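Local structure of cytochrome c2 (Rhodobacter capsulatus, 1VYD) at residues 26-31 / 108-113; 55-60 / 65-70; 73-76 / 82-85. The protein carries electrons through a covalently bound heme c, serving in purple photosynthetic bacteria as the electron donor to oxidized bacteriochlorophyll in photophosphorylation. The protein carries 1 engineered substitution. All coordinates share one frame; numbering follows the deposited sequence.

Contact 1 (26-31 / 108-113)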
loop_
_atom_site.group_PDB
_atom_site.type_symbol
_atom_site.label_atom_id
_atom_site.label_comp_id
_atom_site.label_asym_id
_atom_site.label_seq_id
_atom_site.Cartn_x
_atom_site.Cartn_y
_atom_site.Cartn_z
ATOM N N GLU A 26 -14.486 9.278 5.837
ATOM C CA GLU A 26 -14.212 7.925 5.368
ATOM C C GLU A 26 -14.272 7.853 3.853
ATOM O O GLU A 26 -15.407 7.726 3.414
ATOM C CB GLU A 26 -15.231 6.926 5.953
ATOM C CG GLU A 26 -14.980 6.686 7.406
ATOM C CD GLU A 26 -15.937 5.927 8.260
ATOM O OE1 GLU A 26 -17.131 6.226 8.479
ATOM O OE2 GLU A 26 -15.498 4.887 8.851
ATOM N N ILE A 27 -13.184 7.980 3.120
ATOM C CA ILE A 27 -13.401 7.923 1.649
ATOM C C ILE A 27 -13.731 6.492 1.269
ATOM O O ILE A 27 -14.648 6.202 0.516
ATOM C CB ILE A 27 -12.170 8.574 1.056
ATOM C CG1 ILE A 27 -12.039 9.984 1.689
ATOM C CG2 ILE A 27 -12.203 8.488 -0.450
ATOM C CD1 ILE A 27 -10.747 10.639 1.318
ATOM N N VAL A 28 -13.046 5.486 1.865
ATOM C CA VAL A 28 -13.436 4.110 1.609
ATOM C C VAL A 28 -13.537 3.511 3.050
ATOM O O VAL A 28 -12.549 3.490 3.778
ATOM C CB VAL A 28 -12.527 3.201 0.775
ATOM C CG1 VAL A 28 -13.054 1.737 0.817
ATOM C CG2 VAL A 28 -12.352 3.667 -0.640
ATOM N N LYS A 29 -14.723 2.996 3.339
ATOM C CA LYS A 29 -14.909 2.345 4.615
ATOM C C LYS A 29 -14.500 0.893 4.404
ATOM O O LYS A 29 -15.075 0.277 3.519
ATOM C CB LYS A 29 -16.369 2.402 5.055
ATOM C CG LYS A 29 -16.598 1.804 6.466
ATOM C CD LYS A 29 -18.102 2.071 6.792
ATOM C CE LYS A 29 -18.317 2.288 8.276
ATOM N NZ LYS A 29 -18.612 0.980 8.986
ATOM N N GLY A 30 -13.408 0.382 4.873
ATOM C CA GLY A 30 -13.033 -1.001 4.647
ATOM C C GLY A 30 -12.770 -1.639 6.032
ATOM O O GLY A 30 -13.232 -1.116 7.073
ATOM N N ALA A 31 -11.797 -2.558 6.003
ATOM C CA ALA A 31 -11.439 -3.199 7.286
ATOM C C ALA A 31 -10.232 -2.451 7.882
ATOM O O ALA A 31 -9.684 -1.496 7.323
ATOM C CB ALA A 31 -11.128 -4.673 7.103
ATOM N N ALA A 108 -2.827 2.299 -7.973
ATOM C CA ALA A 108 -1.792 3.226 -7.634
ATOM C C ALA A 108 -2.126 4.669 -7.983
ATOM O O ALA A 108 -2.006 5.512 -7.071
ATOM C CB ALA A 108 -0.456 2.907 -8.291
ATOM N N ALA A 109 -2.649 4.924 -9.162
ATOM C CA ALA A 109 -3.114 6.246 -9.605
ATOM C C ALA A 109 -4.330 6.658 -8.773
ATOM O O ALA A 109 -4.496 7.803 -8.378
ATOM C CB ALA A 109 -3.619 6.243 -11.052
ATOM N N TYR A 110 -5.234 5.691 -8.517
ATOM C CA TYR A 110 -6.374 6.001 -7.671
ATOM C C TYR A 110 -5.899 6.407 -6.256
ATOM O O TYR A 110 -6.528 7.255 -5.628
ATOM C CB TYR A 110 -7.316 4.783 -7.602
ATOM C CG TYR A 110 -8.367 4.911 -6.528
ATOM C CD1 TYR A 110 -9.331 5.914 -6.636
ATOM C CD2 TYR A 110 -8.380 4.114 -5.407
ATOM C CE1 TYR A 110 -10.291 6.132 -5.653
ATOM C CE2 TYR A 110 -9.361 4.237 -4.407
ATOM C CZ TYR A 110 -10.249 5.295 -4.517
ATOM O OH TYR A 110 -11.224 5.459 -3.542
ATOM N N LEU A 111 -4.909 5.769 -5.644
ATOM C CA LEU A 111 -4.463 6.170 -4.310
ATOM C C LEU A 111 -3.838 7.569 -4.301
ATOM O O LEU A 111 -4.091 8.344 -3.365
ATOM C CB LEU A 111 -3.522 5.136 -3.659
ATOM C CG LEU A 111 -4.129 3.751 -3.377
ATOM C CD1 LEU A 111 -3.072 2.672 -3.139
ATOM C CD2 LEU A 111 -5.033 3.833 -2.164
ATOM N N ALA A 112 -3.127 7.983 -5.354
ATOM C CA ALA A 112 -2.553 9.329 -5.431
ATOM C C ALA A 112 -3.632 10.399 -5.606
ATOM O O ALA A 112 -3.469 11.530 -5.124
ATOM C CB ALA A 112 -1.602 9.509 -6.643
ATOM N N SER A 113 -4.744 10.061 -6.267
ATOM C CA SER A 113 -5.715 11.089 -6.581
ATOM C C SER A 113 -6.667 11.373 -5.435
ATOM O O SER A 113 -7.354 12.402 -5.440
ATOM C CB SER A 113 -6.557 10.650 -7.793
ATOM O OG SER A 113 -7.539 9.724 -7.336
#
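The bulged end of the short hairpin strand 26-28 meets the C-terminal helix 104-113 of the cytochrome c fold here, through Val28, Ile27 and the side chain of Tyr110. Ile27 and Val28 both sit opposite Ile19 of strand 19-20, which makes a classic beta bulge. Because of the extra residue, both neighbours send their CB toward the helix. The backbones stay well apart, with the CA atoms of Ile27 and Leu111 10.9 Å from each other, and the long side chain of Tyr110 bridges the gap between strand and helix. Its CG lies anti to the backbone N (chi1 168°), which carries the ring out from the helix until the phenol oxygen arrives at the strand. There CG2 of Val28 touches Tyr110 OH at 3.6 Å. This methyl is the valine branch beside the backbone N; CG1 is the one anti to it (chi1 172°). The two side chains meet at a slant. CG2 of Ile27 comes up to the same oxygen more loosely, 4.4 Å from Tyr110 OH, so two methyls from consecutive residues border one hydroxyl. On the helix itself, Ser113 OG gives its hydrogen to Tyr110 O at 3.2 Å, approaching from above the carbonyl plane, 36° out of it. Around the pair, Ile19 lies against both Val28 and Tyr110, Phe10 packs on Val28, and Glu7 of helix 3-9 touches the tyrosine. The side chain of Tyr110 is about 8 Å from the heme, so the contact lies near the cofactor without being part of its first shell. Only 68 Å² is buried between the two segments, and the link is van der Waals in kind: methyl groups lie against the hydroxyl oxygen, and neither Ile27 nor Val28 offers that polar atom a side-chain hydrogen-bonding partner.

Contact 2 (55-60 / 65-70). With HEM (protoporphyrin IX containing Fe), chain C.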
loop_
_atom_site.group_PDB
_atom_site.type_symbol
_atom_site.label_atom_id
_atom_site.label_comp_id
_atom_site.label_asym_id
_atom_site.label_seq_id
_atom_site.Cartn_x
_atom_site.Cartn_y
_atom_site.Cartn_z
ATOM N N ASP A 55 8.612 -6.783 10.371
ATOM C CA ASP A 55 9.899 -6.117 10.369
ATOM C C ASP A 55 10.484 -5.756 9.063
ATOM O O ASP A 55 11.140 -4.706 8.957
ATOM C CB ASP A 55 10.759 -7.009 11.293
ATOM C CG ASP A 55 11.229 -8.231 10.572
ATOM O OD1 ASP A 55 10.405 -8.908 9.881
ATOM O OD2 ASP A 55 12.464 -8.464 10.683
ATOM N N SER A 56 10.347 -6.477 7.939
ATOM C CA SER A 56 10.953 -6.068 6.693
ATOM C C SER A 56 10.500 -4.761 6.087
ATOM O O SER A 56 11.307 -4.021 5.482
ATOM C CB SER A 56 10.625 -7.060 5.505
ATOM O OG SER A 56 10.823 -8.329 6.074
ATOM N N ILE A 57 9.172 -4.563 6.083
ATOM C CA ILE A 57 8.607 -3.350 5.536
ATOM C C ILE A 57 9.079 -2.186 6.436
ATOM O O ILE A 57 9.358 -1.093 5.921
ATOM C CB ILE A 57 7.093 -3.375 5.372
ATOM C CG1 ILE A 57 6.774 -2.088 4.559
ATOM C CG2 ILE A 57 6.396 -3.374 6.721
ATOM C CD1 ILE A 57 5.319 -1.951 4.146
ATOM N N VAL A 58 9.234 -2.429 7.749
ATOM C CA VAL A 58 9.814 -1.293 8.543
ATOM C C VAL A 58 11.257 -0.960 8.188
ATOM O O VAL A 58 11.640 0.209 8.050
ATOM C CB VAL A 58 9.644 -1.748 10.003
ATOM C CG1 VAL A 58 10.474 -0.925 10.980
ATOM C CG2 VAL A 58 8.146 -1.685 10.324
ATOM N N ALA A 59 12.142 -1.973 7.970
ATOM C CA ALA A 59 13.550 -1.808 7.603
ATOM C C ALA A 59 13.622 -1.113 6.246
ATOM O O ALA A 59 14.436 -0.276 5.907
ATOM C CB ALA A 59 14.248 -3.203 7.456
ATOM N N LEU A 60 12.629 -1.430 5.386
ATOM C CA LEU A 60 12.533 -0.770 4.101
ATOM C C LEU A 60 12.268 0.709 4.307
ATOM O O LEU A 60 12.958 1.528 3.708
ATOM C CB LEU A 60 11.505 -1.500 3.249
ATOM C CG LEU A 60 11.282 -0.794 1.872
ATOM C CD1 LEU A 60 12.546 -0.803 1.032
ATOM C CD2 LEU A 60 10.022 -1.354 1.282
ATOM N N PHE A 65 13.175 4.745 1.915
ATOM C CA PHE A 65 12.127 4.460 0.981
ATOM C C PHE A 65 10.749 5.015 1.377
ATOM O O PHE A 65 10.097 4.661 2.352
ATOM C CB PHE A 65 12.136 2.942 0.767
ATOM C CG PHE A 65 11.109 2.516 -0.268
ATOM C CD1 PHE A 65 11.521 2.387 -1.582
ATOM C CD2 PHE A 65 9.801 2.183 0.110
ATOM C CE1 PHE A 65 10.634 1.947 -2.552
ATOM C CE2 PHE A 65 8.924 1.729 -0.876
ATOM C CZ PHE A 65 9.297 1.650 -2.205
ATOM N N ALA A 66 10.192 5.772 0.416
ATOM C CA ALA A 66 8.865 6.277 0.410
ATOM C C ALA A 66 8.168 5.713 -0.852
ATOM O O ALA A 66 8.806 5.653 -1.894
ATOM C CB ALA A 66 8.864 7.790 0.392
ATOM N N TRP A 67 6.896 5.287 -0.698
ATOM C CA TRP A 67 6.188 4.787 -1.831
ATOM C C TRP A 67 5.906 5.809 -2.922
ATOM O O TRP A 67 5.337 6.869 -2.692
ATOM C CB TRP A 67 4.763 4.327 -1.383
ATOM C CG TRP A 67 4.834 3.211 -0.393
ATOM C CD1 TRP A 67 4.561 3.262 0.960
ATOM C CD2 TRP A 67 5.101 1.855 -0.704
ATOM N NE1 TRP A 67 4.652 2.026 1.510
ATOM C CE2 TRP A 67 5.052 1.141 0.506
ATOM C CE3 TRP A 67 5.416 1.169 -1.894
ATOM C CZ2 TRP A 67 5.306 -0.236 0.545
ATOM C CZ3 TRP A 67 5.710 -0.161 -1.851
ATOM C CH2 TRP A 67 5.644 -0.868 -0.616
ATOM N N THR A 68 5.879 5.284 -4.161
ATOM C CA THR A 68 5.538 6.045 -5.354
ATOM C C THR A 68 4.458 5.190 -6.010
ATOM O O THR A 68 4.327 4.016 -5.610
ATOM C CB THR A 68 6.744 6.214 -6.304
ATOM O OG1 THR A 68 7.247 4.951 -6.749
ATOM C CG2 THR A 68 7.882 6.956 -5.620
ATOM N N GLU A 69 3.713 5.657 -6.978
ATOM C CA GLU A 69 2.706 4.886 -7.684
ATOM C C GLU A 69 3.285 3.650 -8.355
ATOM O O GLU A 69 2.660 2.578 -8.302
ATOM C CB GLU A 69 2.079 5.741 -8.788
ATOM C CG GLU A 69 1.147 6.797 -8.174
ATOM C CD GLU A 69 0.457 7.555 -9.304
ATOM O OE1 GLU A 69 -0.097 6.945 -10.246
ATOM O OE2 GLU A 69 0.546 8.802 -9.242
ATOM N N GLU A 70 4.439 3.830 -8.989
ATOM C CA GLU A 70 5.141 2.759 -9.690
ATOM C C GLU A 70 5.596 1.721 -8.693
ATOM O O GLU A 70 5.447 0.543 -9.011
ATOM C CB GLU A 70 6.364 3.356 -10.435
ATOM C CG GLU A 70 7.082 2.356 -11.318
ATOM C CD GLU A 70 8.357 2.869 -11.957
ATOM O OE1 GLU A 70 9.224 3.501 -11.276
ATOM O OE2 GLU A 70 8.575 2.569 -13.173
HETATM C CHA HEM C . 0.481 -3.086 3.587
HETATM C CHB HEM C . -1.593 -1.614 -0.569
HETATM C CHC HEM C . -4.536 -5.498 -0.429
HETATM C CHD HEM C . -3.023 -6.439 4.109
HETATM C C1A HEM C . 0.202 -2.418 2.399
HETATM C C2A HEM C . 0.911 -1.263 1.888
HETATM C C3A HEM C . 0.337 -0.905 0.760
HETATM C C4A HEM C . -0.745 -1.807 0.511
HETATM C CMA HEM C . 0.571 0.221 -0.275
HETATM C CAA HEM C . 2.132 -0.624 2.636
HETATM C CBA HEM C . 1.624 0.461 3.558
HETATM C CGA HEM C . 2.618 1.234 4.398
HETATM O O1A HEM C . 3.859 1.018 4.273
HETATM O O2A HEM C . 2.069 1.939 5.278
HETATM C C1B HEM C . -2.558 -2.568 -0.830
HETATM C C2B HEM C . -3.350 -2.559 -2.036
HETATM C C3B HEM C . -4.114 -3.659 -1.987
HETATM C C4B HEM C . -3.886 -4.340 -0.755
HETATM C CMB HEM C . -3.295 -1.437 -3.129
HETATM C CAB HEM C . -5.071 -4.224 -3.066
HETATM C CBB HEM C . -4.599 -4.387 -4.358
HETATM C C1C HEM C . -4.365 -6.065 0.829
HETATM C C2C HEM C . -5.163 -7.177 1.328
HETATM C C3C HEM C . -4.735 -7.448 2.545
HETATM C C4C HEM C . -3.676 -6.513 2.883
HETATM C CMC HEM C . -6.299 -7.793 0.491
HETATM C CAC HEM C . -5.119 -8.595 3.503
HETATM C CBC HEM C . -5.507 -9.842 3.077
HETATM C C1D HEM C . -1.971 -5.577 4.362
HETATM C C2D HEM C . -1.110 -5.674 5.511
HETATM C C3D HEM C . -0.145 -4.746 5.366
HETATM C C4D HEM C . -0.335 -4.089 4.094
HETATM C CMD HEM C . -1.368 -6.653 6.667
HETATM C CAD HEM C . 1.060 -4.451 6.256
HETATM C CBD HEM C . 2.271 -5.240 5.637
HETATM C CGD HEM C . 3.319 -5.721 6.599
HETATM O O1D HEM C . 4.103 -6.555 6.081
HETATM O O2D HEM C . 3.280 -5.439 7.838
HETATM N NA HEM C . -0.801 -2.719 1.539
HETATM N NB HEM C . -2.928 -3.618 -0.048
HETATM N NC HEM C . -3.454 -5.682 1.789
HETATM N ND HEM C . -1.467 -4.624 3.483
HETATM FE FE HEM C . -2.151 -4.174 1.693
#
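Trp67 and Ile57 meet at the heme propionate: CD1 of Ile57 lies 4.0 Å from CZ2 of Trp67, at the edge of the indole. Propionate oxygen O1A also lies at that edge and accepts a nearly straight hydrogen bond from Trp67 NE1 (3.0 Å, 169° at the hydrogen). The isoleucine reaches this corner because CG1 is anti to the backbone N (chi1 -171°), and Ile57 CD1 approaches heme O1A to 3.3 Å. One layer out, Leu60 lies obliquely across Phe65, with CD2 of Leu60 3.7 Å from CD2 of Phe65. Phe65 in turn places CE2 over a face of the indole, 3.6 Å above its plane, while CE3 of Trp67 lies at the phenylalanine's edge. Beyond them, Tyr75 also meets the Trp67 ring, and Leu83 and Phe82 of helix 79-87 press on Leu60 and Phe65. A phenylalanine in place of Trp67 would probably leave O1A without this N-H donor and its carboxylate less firmly fixed in rotation. Ile57 CD1 puts hydrocarbon beside O1A; Arg43 and Tyr53 also bond to the heme, and the indole N-H probably helps to offset the negative charge at this spot.

Contact 3 (73-76 / 82-85). With HEM (protoporphyrin IX containing Fe), chain C.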
loop_
_atom_site.group_PDB
_atom_site.type_symbol
_atom_site.label_atom_id
_atom_site.label_comp_id
_atom_site.label_asym_id
_atom_site.label_seq_id
_atom_site.Cartn_x
_atom_site.Cartn_y
_atom_site.Cartn_z
ATOM N N ALA A 73 2.295 -0.166 -7.547
ATOM C CA ALA A 73 1.948 -1.076 -8.642
ATOM C C ALA A 73 2.773 -2.346 -8.663
ATOM O O ALA A 73 2.195 -3.396 -8.932
ATOM C CB ALA A 73 2.288 -0.474 -10.035
ATOM N N THR A 74 4.080 -2.283 -8.404
ATOM C CA THR A 74 4.872 -3.535 -8.423
ATOM C C THR A 74 4.720 -4.296 -7.130
ATOM O O THR A 74 4.820 -5.523 -7.060
ATOM C CB THR A 74 6.378 -3.208 -8.572
ATOM O OG1 THR A 74 6.632 -2.451 -9.780
ATOM C CG2 THR A 74 7.212 -4.465 -8.639
ATOM N N TYR A 75 4.652 -3.572 -5.989
ATOM C CA TYR A 75 4.593 -4.275 -4.689
ATOM C C TYR A 75 3.339 -5.125 -4.567
ATOM O O TYR A 75 3.374 -6.221 -4.053
ATOM C CB TYR A 75 4.553 -3.267 -3.556
ATOM C CG TYR A 75 4.088 -3.779 -2.199
ATOM C CD1 TYR A 75 4.901 -4.535 -1.348
ATOM C CD2 TYR A 75 2.835 -3.405 -1.722
ATOM C CE1 TYR A 75 4.523 -4.848 -0.057
ATOM C CE2 TYR A 75 2.444 -3.678 -0.434
ATOM C CZ TYR A 75 3.282 -4.445 0.371
ATOM O OH TYR A 75 2.863 -4.728 1.666
ATOM N N VAL A 76 2.214 -4.648 -5.000
ATOM C CA VAL A 76 0.844 -5.221 -4.947
ATOM C C VAL A 76 0.741 -6.448 -5.823
ATOM O O VAL A 76 0.058 -7.425 -5.524
ATOM C CB VAL A 76 0.039 -3.940 -5.294
ATOM C CG1 VAL A 76 -0.754 -3.907 -6.584
ATOM C CG2 VAL A 76 -0.755 -3.366 -4.156
ATOM N N PHE A 82 8.730 -8.259 -3.829
ATOM C CA PHE A 82 9.169 -6.883 -3.811
ATOM C C PHE A 82 10.130 -6.665 -2.652
ATOM O O PHE A 82 11.183 -6.052 -2.814
ATOM C CB PHE A 82 7.943 -5.993 -3.635
ATOM C CG PHE A 82 8.284 -4.517 -3.670
ATOM C CD1 PHE A 82 8.417 -3.898 -4.898
ATOM C CD2 PHE A 82 8.442 -3.801 -2.510
ATOM C CE1 PHE A 82 8.711 -2.550 -4.949
ATOM C CE2 PHE A 82 8.749 -2.456 -2.549
ATOM C CZ PHE A 82 8.872 -1.841 -3.756
ATOM N N LEU A 83 9.672 -7.114 -1.479
ATOM C CA LEU A 83 10.472 -6.871 -0.278
ATOM C C LEU A 83 11.833 -7.554 -0.394
ATOM O O LEU A 83 12.835 -6.861 -0.122
ATOM C CB LEU A 83 9.658 -7.219 0.967
ATOM C CG LEU A 83 8.460 -6.273 1.187
ATOM C CD1 LEU A 83 7.564 -6.735 2.353
ATOM C CD2 LEU A 83 8.867 -4.819 1.469
ATOM N N LYS A 84 11.864 -8.830 -0.806
ATOM C CA LYS A 84 13.155 -9.528 -0.972
ATOM C C LYS A 84 14.139 -8.772 -1.868
ATOM O O LYS A 84 15.292 -8.519 -1.475
ATOM C CB LYS A 84 12.983 -10.936 -1.577
ATOM C CG LYS A 84 11.892 -11.728 -0.882
ATOM C CD LYS A 84 12.215 -13.200 -0.734
ATOM C CE LYS A 84 11.019 -13.937 -0.133
ATOM N NZ LYS A 84 9.964 -13.845 -1.206
ATOM N N GLU A 85 13.727 -8.338 -3.030
ATOM C CA GLU A 85 14.516 -7.521 -3.927
ATOM C C GLU A 85 14.989 -6.172 -3.395
ATOM O O GLU A 85 16.211 -5.899 -3.394
ATOM C CB GLU A 85 13.711 -7.325 -5.235
ATOM C CG GLU A 85 14.625 -6.826 -6.336
ATOM C CD GLU A 85 13.977 -6.656 -7.692
ATOM O OE1 GLU A 85 13.874 -5.457 -8.127
ATOM O OE2 GLU A 85 13.614 -7.722 -8.303
HETATM C CHA HEM C . 0.481 -3.086 3.587
HETATM C CHB HEM C . -1.593 -1.614 -0.569
HETATM C CHC HEM C . -4.536 -5.498 -0.429
HETATM C CHD HEM C . -3.023 -6.439 4.109
HETATM C C1A HEM C . 0.202 -2.418 2.399
HETATM C C2A HEM C . 0.911 -1.263 1.888
HETATM C C3A HEM C . 0.337 -0.905 0.760
HETATM C C4A HEM C . -0.745 -1.807 0.511
HETATM C CMA HEM C . 0.571 0.221 -0.275
HETATM C CAA HEM C . 2.132 -0.624 2.636
HETATM C CBA HEM C . 1.624 0.461 3.558
HETATM C CGA HEM C . 2.618 1.234 4.398
HETATM O O1A HEM C . 3.859 1.018 4.273
HETATM O O2A HEM C . 2.069 1.939 5.278
HETATM C C1B HEM C . -2.558 -2.568 -0.830
HETATM C C2B HEM C . -3.350 -2.559 -2.036
HETATM C C3B HEM C . -4.114 -3.659 -1.987
HETATM C C4B HEM C . -3.886 -4.340 -0.755
HETATM C CMB HEM C . -3.295 -1.437 -3.129
HETATM C CAB HEM C . -5.071 -4.224 -3.066
HETATM C CBB HEM C . -4.599 -4.387 -4.358
HETATM C C1C HEM C . -4.365 -6.065 0.829
HETATM C C2C HEM C . -5.163 -7.177 1.328
HETATM C C3C HEM C . -4.735 -7.448 2.545
HETATM C C4C HEM C . -3.676 -6.513 2.883
HETATM C CMC HEM C . -6.299 -7.793 0.491
HETATM C CAC HEM C . -5.119 -8.595 3.503
HETATM C CBC HEM C . -5.507 -9.842 3.077
HETATM C C1D HEM C . -1.971 -5.577 4.362
HETATM C C2D HEM C . -1.110 -5.674 5.511
HETATM C C3D HEM C . -0.145 -4.746 5.366
HETATM C C4D HEM C . -0.335 -4.089 4.094
HETATM C CMD HEM C . -1.368 -6.653 6.667
HETATM C CAD HEM C . 1.060 -4.451 6.256
HETATM C CBD HEM C . 2.271 -5.240 5.637
HETATM C CGD HEM C . 3.319 -5.721 6.599
HETATM O O1D HEM C . 4.103 -6.555 6.081
HETATM O O2D HEM C . 3.280 -5.439 7.838
HETATM N NA HEM C . -0.801 -2.719 1.539
HETATM N NB HEM C . -2.928 -3.618 -0.048
HETATM N NC HEM C . -3.454 -5.682 1.789
HETATM N ND HEM C . -1.467 -4.624 3.483
HETATM FE FE HEM C . -2.151 -4.174 1.693
#
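The rings of Tyr75 and Phe82 meet in an offset edge-to-face pair, the tyrosine turning its edge to the face of the phenylalanine, with centroids 5.7 Å apart and planes at 78°. The same Phe82 face also receives CB of Tyr75, a CH-pi contact 4.0 Å from the ring centroid and 14° off the normal. At the phenylalanine's edge, near its plane, is CG2 of Thr74, 4.0 Å from CD1 of Phe82. The threonine methyl takes that place because it is anti to the backbone N, leaving OG1 on the branch that makes a weak hydrogen bond to Glu70 O. Leu83 comes to the edge of the tyrosine, its CD1 4.3 Å from CE1 of Tyr75.

The far end of Tyr75 belongs to the heme. CG of Tyr75 is anti to its N (chi1 163°), and the ring runs from the helix to the porphyrin rim, where CE2 of Tyr75 is 3.7 Å from heme C3A and OH of Tyr75 is 3.5 Å from the meso carbon CHA. The next residue joins in with CG2 of Val76, which lies 3.4 Å from the heme methyl carbon CMB. One phenol therefore fits between cofactor and Phe82, with Met96, the axial methionine ligand of the iron, touching it. In the fold, this is where helix 69-77 and helix 79-87, consecutive in the chain, close on each other, with Tyr75 and Phe82 only 5.3 Å apart at CA. On the outer sides of the pair, Thr94 of the methionine-bearing loop lies against Leu83, and Leu100 meets Val76 beside the heme.

From the N terminus, the chain passes through strand 26-28 and later enters helix 55-62. Contact 2 closes the short turn after that helix, and contact 3 follows in series, closing the connection between helices 69-77 and 79-87. Both lie within the long span that contact 1 completes when helix 104-113 returns to the strand. Contacts 2 and 3 share helix 69-77 and the heme, with centres 9 Å apart, and their side chains run into one continuous layer. Contact 1 is on the other side of the chain's centre, yet Glu69 packs against Ala108, Ala109 and Ala112, joining the C-terminal helix 104-113 to helix 69-77.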